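Conserved hypothetical protein (Streptococcus pneumoniae, PDB 4QDY) is of unknown function but carries two YbbR domains, a family whose best-known member, CdaR, regulates a diadenylate cyclase. Local coordinates at residues A[130-135]-A[187-192]; A[153-158]-A[167-172]. All coordinates share one frame; numbering follows the deposited sequence.

Contact 1 of 2, residues A[130-135]-A[187-192]; sequences VSDKEV and FDTIMK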
ATOM      1  N   VAL A 130      23.586  -9.936 -12.669  1.00 67.27           N
ATOM      2  CA  VAL A 130      22.611  -9.926 -11.576  1.00 65.83           C
ATOM      3  C   VAL A 130      23.016 -11.084 -10.637  1.00 69.33           C
ATOM      4  O   VAL A 130      23.182 -12.218 -11.095  1.00 69.43           O
ATOM      5  CB  VAL A 130      21.127  -9.980 -12.062  1.00 68.79           C
ATOM      6  CG1 VAL A 130      20.865 -11.125 -13.046  1.00 69.08           C
ATOM      7  CG2 VAL A 130      20.147 -10.018 -10.897  1.00 67.87           C
ATOM      8  N   SER A 131      23.249 -10.774  -9.347  1.00 65.35           N
ATOM      9  CA  SER A 131      23.715 -11.733  -8.340  1.00 65.64           C
ATOM     10  C   SER A 131      22.707 -12.859  -8.078  1.00 68.37           C
ATOM     11  O   SER A 131      23.125 -14.005  -7.905  1.00 68.83           O
ATOM     12  CB  SER A 131      24.013 -11.025  -7.026  1.00 69.55           C
ATOM     13  OG  SER A 131      25.109 -10.142  -7.194  1.00 79.54           O
ATOM     14  N   ASP A 132      21.403 -12.547  -8.049  1.00 63.16           N
ATOM     15  CA  ASP A 132      20.372 -13.551  -7.801  1.00 62.52           C
ATOM     16  C   ASP A 132      19.858 -14.117  -9.125  1.00 64.55           C
ATOM     17  O   ASP A 132      19.524 -13.365 -10.042  1.00 63.35           O
ATOM     18  CB  ASP A 132      19.227 -12.964  -6.968  1.00 63.86           C
ATOM     19  CG  ASP A 132      19.670 -12.619  -5.561  1.00 74.23           C
ATOM     20  OD1 ASP A 132      20.306 -11.558  -5.381  1.00 74.42           O
ATOM     21  OD2 ASP A 132      19.433 -13.438  -4.649  1.00 81.05           O
ATOM     22  N   LYS A 133      19.843 -15.459  -9.221  1.00 60.73           N
ATOM     23  CA  LYS A 133      19.416 -16.215 -10.400  1.00 59.86           C
ATOM     24  C   LYS A 133      18.015 -16.822 -10.206  1.00 61.81           C
ATOM     25  O   LYS A 133      17.381 -17.211 -11.189  1.00 61.44           O
ATOM     26  CB  LYS A 133      20.434 -17.327 -10.724  1.00 63.06           C
ATOM     27  CG  LYS A 133      21.577 -16.916 -11.669  1.00 75.37           C
ATOM     28  CD  LYS A 133      22.554 -15.849 -11.152  1.00 82.78           C
ATOM     29  CE  LYS A 133      23.582 -15.516 -12.208  1.00 89.70           C
ATOM     30  NZ  LYS A 133      24.562 -14.503 -11.741  1.00 96.75           N
ATOM     31  N   GLU A 134      17.527 -16.867  -8.955  1.00 56.76           N
ATOM     32  CA  GLU A 134      16.205 -17.385  -8.599  1.00 55.79           C
ATOM     33  C   GLU A 134      15.573 -16.501  -7.522  1.00 57.48           C
ATOM     34  O   GLU A 134      16.249 -16.143  -6.554  1.00 57.45           O
ATOM     35  CB  GLU A 134      16.317 -18.844  -8.117  1.00 58.32           C
ATOM     36  CG  GLU A 134      14.985 -19.533  -7.863  1.00 69.39           C
ATOM     37  CD  GLU A 134      15.085 -20.870  -7.153  1.00 95.40           C
ATOM     38  OE1 GLU A 134      15.745 -20.933  -6.090  1.00 92.02           O
ATOM     39  OE2 GLU A 134      14.417 -21.828  -7.603  1.00 93.17           O
ATOM     40  N   VAL A 135      14.287 -16.140  -7.692  1.00 51.83           N
ATOM     41  CA  VAL A 135      13.560 -15.313  -6.720  1.00 50.36           C
ATOM     42  C   VAL A 135      12.178 -15.930  -6.452  1.00 53.05           C
ATOM     43  O   VAL A 135      11.619 -16.612  -7.311  1.00 52.64           O
ATOM     44  CB  VAL A 135      13.419 -13.810  -7.121  1.00 52.86           C
ATOM     45  CG1 VAL A 135      14.768 -13.103  -7.140  1.00 52.64           C
ATOM     46  CG2 VAL A 135      12.675 -13.622  -8.443  1.00 52.08           C
ATOM     47  N   PHE A 187      14.073  -9.009  -1.804  1.00 51.06           N
ATOM     48  CA  PHE A 187      13.420  -7.768  -2.237  1.00 49.74           C
ATOM     49  C   PHE A 187      14.325  -6.977  -3.202  1.00 53.68           C
ATOM     50  O   PHE A 187      13.815  -6.167  -3.980  1.00 52.67           O
ATOM     51  CB  PHE A 187      13.023  -6.893  -1.035  1.00 51.20           C
ATOM     52  CG  PHE A 187      14.093  -6.650   0.003  1.00 53.27           C
ATOM     53  CD1 PHE A 187      14.994  -5.601  -0.135  1.00 56.23           C
ATOM     54  CD2 PHE A 187      14.166  -7.435   1.146  1.00 56.08           C
ATOM     55  CE1 PHE A 187      15.981  -5.376   0.828  1.00 57.99           C
ATOM     56  CE2 PHE A 187      15.142  -7.200   2.117  1.00 59.77           C
ATOM     57  CZ  PHE A 187      16.044  -6.171   1.952  1.00 57.94           C
ATOM     58  N   ASP A 188      15.650  -7.220  -3.159  1.00 51.08           N
ATOM     59  CA  ASP A 188      16.621  -6.570  -4.036  1.00 51.04           C
ATOM     60  C   ASP A 188      17.759  -7.552  -4.390  1.00 55.20           C
ATOM     61  O   ASP A 188      17.797  -8.673  -3.876  1.00 55.12           O
ATOM     62  CB  ASP A 188      17.180  -5.277  -3.397  1.00 53.12           C
ATOM     63  CG  ASP A 188      17.941  -5.403  -2.086  1.00 65.40           C
ATOM     64  OD1 ASP A 188      18.016  -6.528  -1.539  1.00 67.01           O
ATOM     65  OD2 ASP A 188      18.436  -4.370  -1.590  1.00 71.84           O
ATOM     66  N   THR A 189      18.668  -7.124  -5.281  1.00 51.57           N
ATOM     67  CA  THR A 189      19.803  -7.920  -5.753  1.00 51.89           C
ATOM     68  C   THR A 189      20.988  -6.997  -6.071  1.00 55.47           C
ATOM     69  O   THR A 189      20.792  -5.800  -6.281  1.00 54.61           O
ATOM     70  CB  THR A 189      19.378  -8.753  -6.985  1.00 59.70           C
ATOM     71  OG1 THR A 189      20.443  -9.623  -7.367  1.00 60.83           O
ATOM     72  CG2 THR A 189      18.933  -7.890  -8.171  1.00 57.16           C
ATOM     73  N   ILE A 190      22.206  -7.555  -6.128  1.00 52.72           N
ATOM     74  CA  ILE A 190      23.395  -6.773  -6.456  1.00 53.16           C
ATOM     75  C   ILE A 190      23.567  -6.814  -7.986  1.00 56.99           C
ATOM     76  O   ILE A 190      23.646  -7.896  -8.575  1.00 56.63           O
ATOM     77  CB  ILE A 190      24.686  -7.224  -5.692  1.00 57.47           C
ATOM     78  CG1 ILE A 190      24.570  -7.055  -4.150  1.00 58.37           C
ATOM     79  CG2 ILE A 190      25.928  -6.479  -6.193  1.00 58.82           C
ATOM     80  CD1 ILE A 190      23.755  -8.126  -3.351  1.00 67.67           C
HETATM   81  N   MSE A 191      23.586  -5.624  -8.613  1.00 53.45           N
HETATM   82  CA  MSE A 191      23.781  -5.452 -10.053  1.00 53.20           C
HETATM   83  C   MSE A 191      25.214  -4.992 -10.315  1.00 59.89           C
HETATM   84  O   MSE A 191      25.665  -4.020  -9.704  1.00 59.89           O
HETATM   85  CB  MSE A 191      22.760  -4.453 -10.633  1.00 54.21           C
HETATM   86  CG  MSE A 191      22.777  -4.369 -12.163  1.00 60.78           C
HETATM   87 SE   MSE A 191      21.636  -2.969 -12.921  0.75 67.46          SE
HETATM   88  CE  MSE A 191      22.593  -1.471 -12.306  1.00 64.95           C
ATOM     89  N   LYS A 192      25.930  -5.694 -11.210  1.00 58.30           N
ATOM     90  CA  LYS A 192      27.302  -5.353 -11.584  1.00 59.85           C
ATOM     91  C   LYS A 192      27.341  -4.973 -13.059  1.00 65.43           C
ATOM     92  O   LYS A 192      26.981  -5.785 -13.914  1.00 64.77           O
ATOM     93  CB  LYS A 192      28.268  -6.508 -11.277  1.00 63.28           C
TER

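Contact 2 of 2, residues A[153-158]-A[167-172]; sequences VLPTSE and SVPLQA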
ATOM      1  N   VAL A 153      15.615  -3.258 -11.824  1.00 53.39           N
ATOM      2  CA  VAL A 153      15.647  -1.873 -12.295  1.00 53.42           C
ATOM      3  C   VAL A 153      16.619  -1.036 -11.419  1.00 58.06           C
ATOM      4  O   VAL A 153      16.564  -1.079 -10.188  1.00 57.30           O
ATOM      5  CB  VAL A 153      14.209  -1.255 -12.329  1.00 56.57           C
ATOM      6  CG1 VAL A 153      13.465  -1.401 -10.999  1.00 55.75           C
ATOM      7  CG2 VAL A 153      14.211   0.193 -12.813  1.00 56.67           C
ATOM      8  N   LEU A 154      17.515  -0.288 -12.094  1.00 55.68           N
ATOM      9  CA  LEU A 154      18.489   0.622 -11.489  1.00 56.26           C
ATOM     10  C   LEU A 154      17.758   1.831 -10.881  1.00 61.09           C
ATOM     11  O   LEU A 154      16.929   2.423 -11.582  1.00 60.61           O
ATOM     12  CB  LEU A 154      19.519   1.066 -12.558  1.00 57.07           C
ATOM     13  CG  LEU A 154      20.564   2.136 -12.183  1.00 62.44           C
ATOM     14  CD1 LEU A 154      21.576   1.617 -11.181  1.00 62.96           C
ATOM     15  CD2 LEU A 154      21.310   2.608 -13.406  1.00 65.46           C
ATOM     16  N   PRO A 155      18.027   2.217  -9.603  1.00 58.49           N
ATOM     17  CA  PRO A 155      17.328   3.380  -9.022  1.00 58.31           C
ATOM     18  C   PRO A 155      17.541   4.646  -9.854  1.00 63.68           C
ATOM     19  O   PRO A 155      18.638   4.871 -10.370  1.00 64.12           O
ATOM     20  CB  PRO A 155      17.958   3.512  -7.631  1.00 60.20           C
ATOM     21  CG  PRO A 155      18.467   2.155  -7.317  1.00 64.44           C
ATOM     22  CD  PRO A 155      18.959   1.623  -8.624  1.00 60.38           C
ATOM     23  N   THR A 156      16.468   5.448 -10.005  1.00 60.65           N
ATOM     24  CA  THR A 156      16.397   6.683 -10.802  1.00 61.57           C
ATOM     25  C   THR A 156      17.542   7.659 -10.433  1.00 67.88           C
ATOM     26  O   THR A 156      18.101   8.298 -11.326  1.00 68.35           O
ATOM     27  CB  THR A 156      15.025   7.348 -10.589  1.00 68.12           C
ATOM     28  OG1 THR A 156      13.995   6.374 -10.774  1.00 66.18           O
ATOM     29  CG2 THR A 156      14.782   8.527 -11.523  1.00 67.34           C
ATOM     30  N   SER A 157      17.896   7.741  -9.135  1.00 65.41           N
ATOM     31  CA  SER A 157      18.946   8.607  -8.592  1.00 66.84           C
ATOM     32  C   SER A 157      20.364   8.176  -9.020  1.00 73.24           C
ATOM     33  O   SER A 157      21.278   9.007  -8.998  1.00 74.14           O
ATOM     34  CB  SER A 157      18.876   8.611  -7.068  1.00 70.41           C
ATOM     35  OG  SER A 157      19.036   7.307  -6.529  1.00 78.80           O
ATOM     36  N   GLU A 158      20.557   6.889  -9.375  1.00 70.33           N
ATOM     37  CA  GLU A 158      21.864   6.341  -9.755  1.00 71.44           C
ATOM     38  C   GLU A 158      22.200   6.618 -11.226  1.00 76.91           C
ATOM     39  O   GLU A 158      21.303   6.666 -12.071  1.00 76.13           O
ATOM     40  CB  GLU A 158      21.912   4.824  -9.503  1.00 72.30           C
ATOM     41  CG  GLU A 158      21.717   4.387  -8.056  1.00 82.97           C
ATOM     42  CD  GLU A 158      22.780   4.765  -7.038  1.00106.73           C
ATOM     43  OE1 GLU A 158      23.920   5.096  -7.439  1.00102.06           O
ATOM     44  OE2 GLU A 158      22.486   4.662  -5.826  1.00102.33           O
ATOM     45  N   SER A 167      23.108  -2.394  -4.930  1.00 60.39           N
ATOM     46  CA  SER A 167      21.809  -3.024  -4.729  1.00 58.91           C
ATOM     47  C   SER A 167      20.734  -2.307  -5.536  1.00 61.12           C
ATOM     48  O   SER A 167      20.608  -1.079  -5.465  1.00 60.92           O
ATOM     49  CB  SER A 167      21.441  -3.040  -3.250  1.00 62.65           C
ATOM     50  OG  SER A 167      22.390  -3.782  -2.504  1.00 73.83           O
ATOM     51  N   VAL A 168      19.979  -3.084  -6.327  1.00 56.08           N
ATOM     52  CA  VAL A 168      18.888  -2.591  -7.168  1.00 54.46           C
ATOM     53  C   VAL A 168      17.596  -3.336  -6.771  1.00 56.71           C
ATOM     54  O   VAL A 168      17.643  -4.554  -6.573  1.00 56.27           O
ATOM     55  CB  VAL A 168      19.175  -2.698  -8.697  1.00 58.41           C
ATOM     56  CG1 VAL A 168      20.326  -1.788  -9.115  1.00 58.90           C
ATOM     57  CG2 VAL A 168      19.429  -4.138  -9.143  1.00 58.49           C
ATOM     58  N   PRO A 169      16.443  -2.638  -6.642  1.00 52.16           N
ATOM     59  CA  PRO A 169      15.207  -3.342  -6.256  1.00 51.23           C
ATOM     60  C   PRO A 169      14.674  -4.261  -7.356  1.00 54.40           C
ATOM     61  O   PRO A 169      14.929  -4.034  -8.540  1.00 54.13           O
ATOM     62  CB  PRO A 169      14.220  -2.202  -5.998  1.00 52.41           C
ATOM     63  CG  PRO A 169      14.711  -1.073  -6.819  1.00 57.06           C
ATOM     64  CD  PRO A 169      16.205  -1.188  -6.814  1.00 53.46           C
ATOM     65  N   LEU A 170      13.931  -5.300  -6.948  1.00 50.31           N
ATOM     66  CA  LEU A 170      13.307  -6.267  -7.845  1.00 49.74           C
ATOM     67  C   LEU A 170      11.806  -6.001  -7.935  1.00 52.93           C
ATOM     68  O   LEU A 170      11.149  -5.844  -6.905  1.00 52.78           O
ATOM     69  CB  LEU A 170      13.583  -7.710  -7.384  1.00 50.22           C
ATOM     70  CG  LEU A 170      15.018  -8.226  -7.566  1.00 55.52           C
ATOM     71  CD1 LEU A 170      15.289  -9.412  -6.681  1.00 56.22           C
ATOM     72  CD2 LEU A 170      15.316  -8.557  -9.021  1.00 57.91           C
ATOM     73  N   GLN A 171      11.277  -5.924  -9.172  1.00 48.83           N
ATOM     74  CA  GLN A 171       9.859  -5.680  -9.465  1.00 47.99           C
ATOM     75  C   GLN A 171       9.279  -6.764 -10.376  1.00 52.33           C
ATOM     76  O   GLN A 171       9.971  -7.254 -11.268  1.00 52.17           O
ATOM     77  CB  GLN A 171       9.651  -4.305 -10.126  1.00 48.82           C
ATOM     78  CG  GLN A 171       9.967  -3.101  -9.245  1.00 55.61           C
ATOM     79  CD  GLN A 171       9.753  -1.786  -9.963  1.00 64.93           C
ATOM     80  OE1 GLN A 171      10.011  -1.639 -11.165  1.00 57.89           O
ATOM     81  NE2 GLN A 171       9.343  -0.775  -9.218  1.00 56.89           N
ATOM     82  N   ALA A 172       8.000  -7.121 -10.159  1.00 48.84           N
ATOM     83  CA  ALA A 172       7.279  -8.106 -10.966  1.00 48.69           C
ATOM     84  C   ALA A 172       6.382  -7.387 -11.959  1.00 52.42           C
ATOM     85  O   ALA A 172       5.508  -6.622 -11.546  1.00 51.06           O
ATOM     86  CB  ALA A 172       6.474  -9.041 -10.072  1.00 49.47           C
TER

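Contact 1 of 2, residues A[130-135]-A[187-192]
The carboxylate of D132 meets T189 through OD1: the T189 hydroxyl OG1 donates to D132 OD1 over 2.8 Å, reaching the anti lone pair, the one turned away from OD2. The D132 side chain also touches P186. T189 gets its hydroxyl there by placing OG1 anti to its backbone N (chi1 -174°), and the two side chains lie alongside, pointing opposite ways.

One residue along, the carbonyl of I190 is gripped by two donors, both from S131. The amide N of S131 comes nearly end-on to I190 O at 3.0 Å. The hydroxyl OG of S131 reaches the same oxygen at 3.0 Å, but from well off the carbonyl direction and tilted 32° out of its plane. That hydroxyl also lies against the CB of I190.

V130 completes the group, its CG2 3.7 Å from the T189 methyl CG2 and its side chain roughly perpendicular to that of T189. Within the loop, K133 NZ bonds V130 O at 2.7 Å and so ties the turn back on itself.

V130 and M191 form an antiparallel, non-hydrogen-bonded pair, their side chains on one face of the sheet. In the second YbbR domain, 131-134 is thus a loop between two consecutive strands, 124-130 and 135-138, that both pair antiparallel with 183-196, held to that strand by the backbone N and hydroxyl of S131 and by the D132 carboxylate.

Contact 2 of 2, residues A[153-158]-A[167-172]
V153 and P169 sit where an open antiparallel beta hairpin parts: strand 149-153 runs into the long loop that returns as strand 164-173. The polar link across the two segments is a weak one, V153 N to P169 O at 3.4 Å with an N-H...O angle of only 122°. Q171 also makes a backbone hydrogen bond with I151.

Apolar contacts do most of the joining. V168 points toward the loop, and its CG1 meets P155 CD at 3.7 Å, with the two side chains roughly perpendicular, and also lies against the CA of L154. The ring of P155 touches that of P169, CG to CD, at 4.1 Å.

Separately, the polar V153 O packs against P169 CD at 3.4 Å.

From P155 the loop makes a type I turn to E158, closed by E158 N to P155 O, and T156 OG1 bonds to T72 N of the second subunit. P169 also packs on T96 and Q171 on T72 of the second subunit. The Q171 side chain, extended beyond CG, brings its amide oxygen OE1 to 3.5 Å from V153 CG1.

Overall arrangement
Contacts 1 and 2 lie with their centres about 11 Å apart, in the second of the two YbbR domains. Both contact 2 segments fall, in sequence, between the two segments of contact 1. They share one mixed sheet, in which strand 164-173 runs antiparallel to strand 183-196, the next strand in sequence. Backbone bonds probably join them directly, T189 O to V168 N and F187 O to L170 N, while the side chain of M191 (selenomethionine) packs on L154. Strand 183-196 thus carries the 130-135 loop on one edge and strand 164-173 on the other. Both contacts also reach the second subunit, so this part of the sheet belongs to the dimer interface of the crystal assembly.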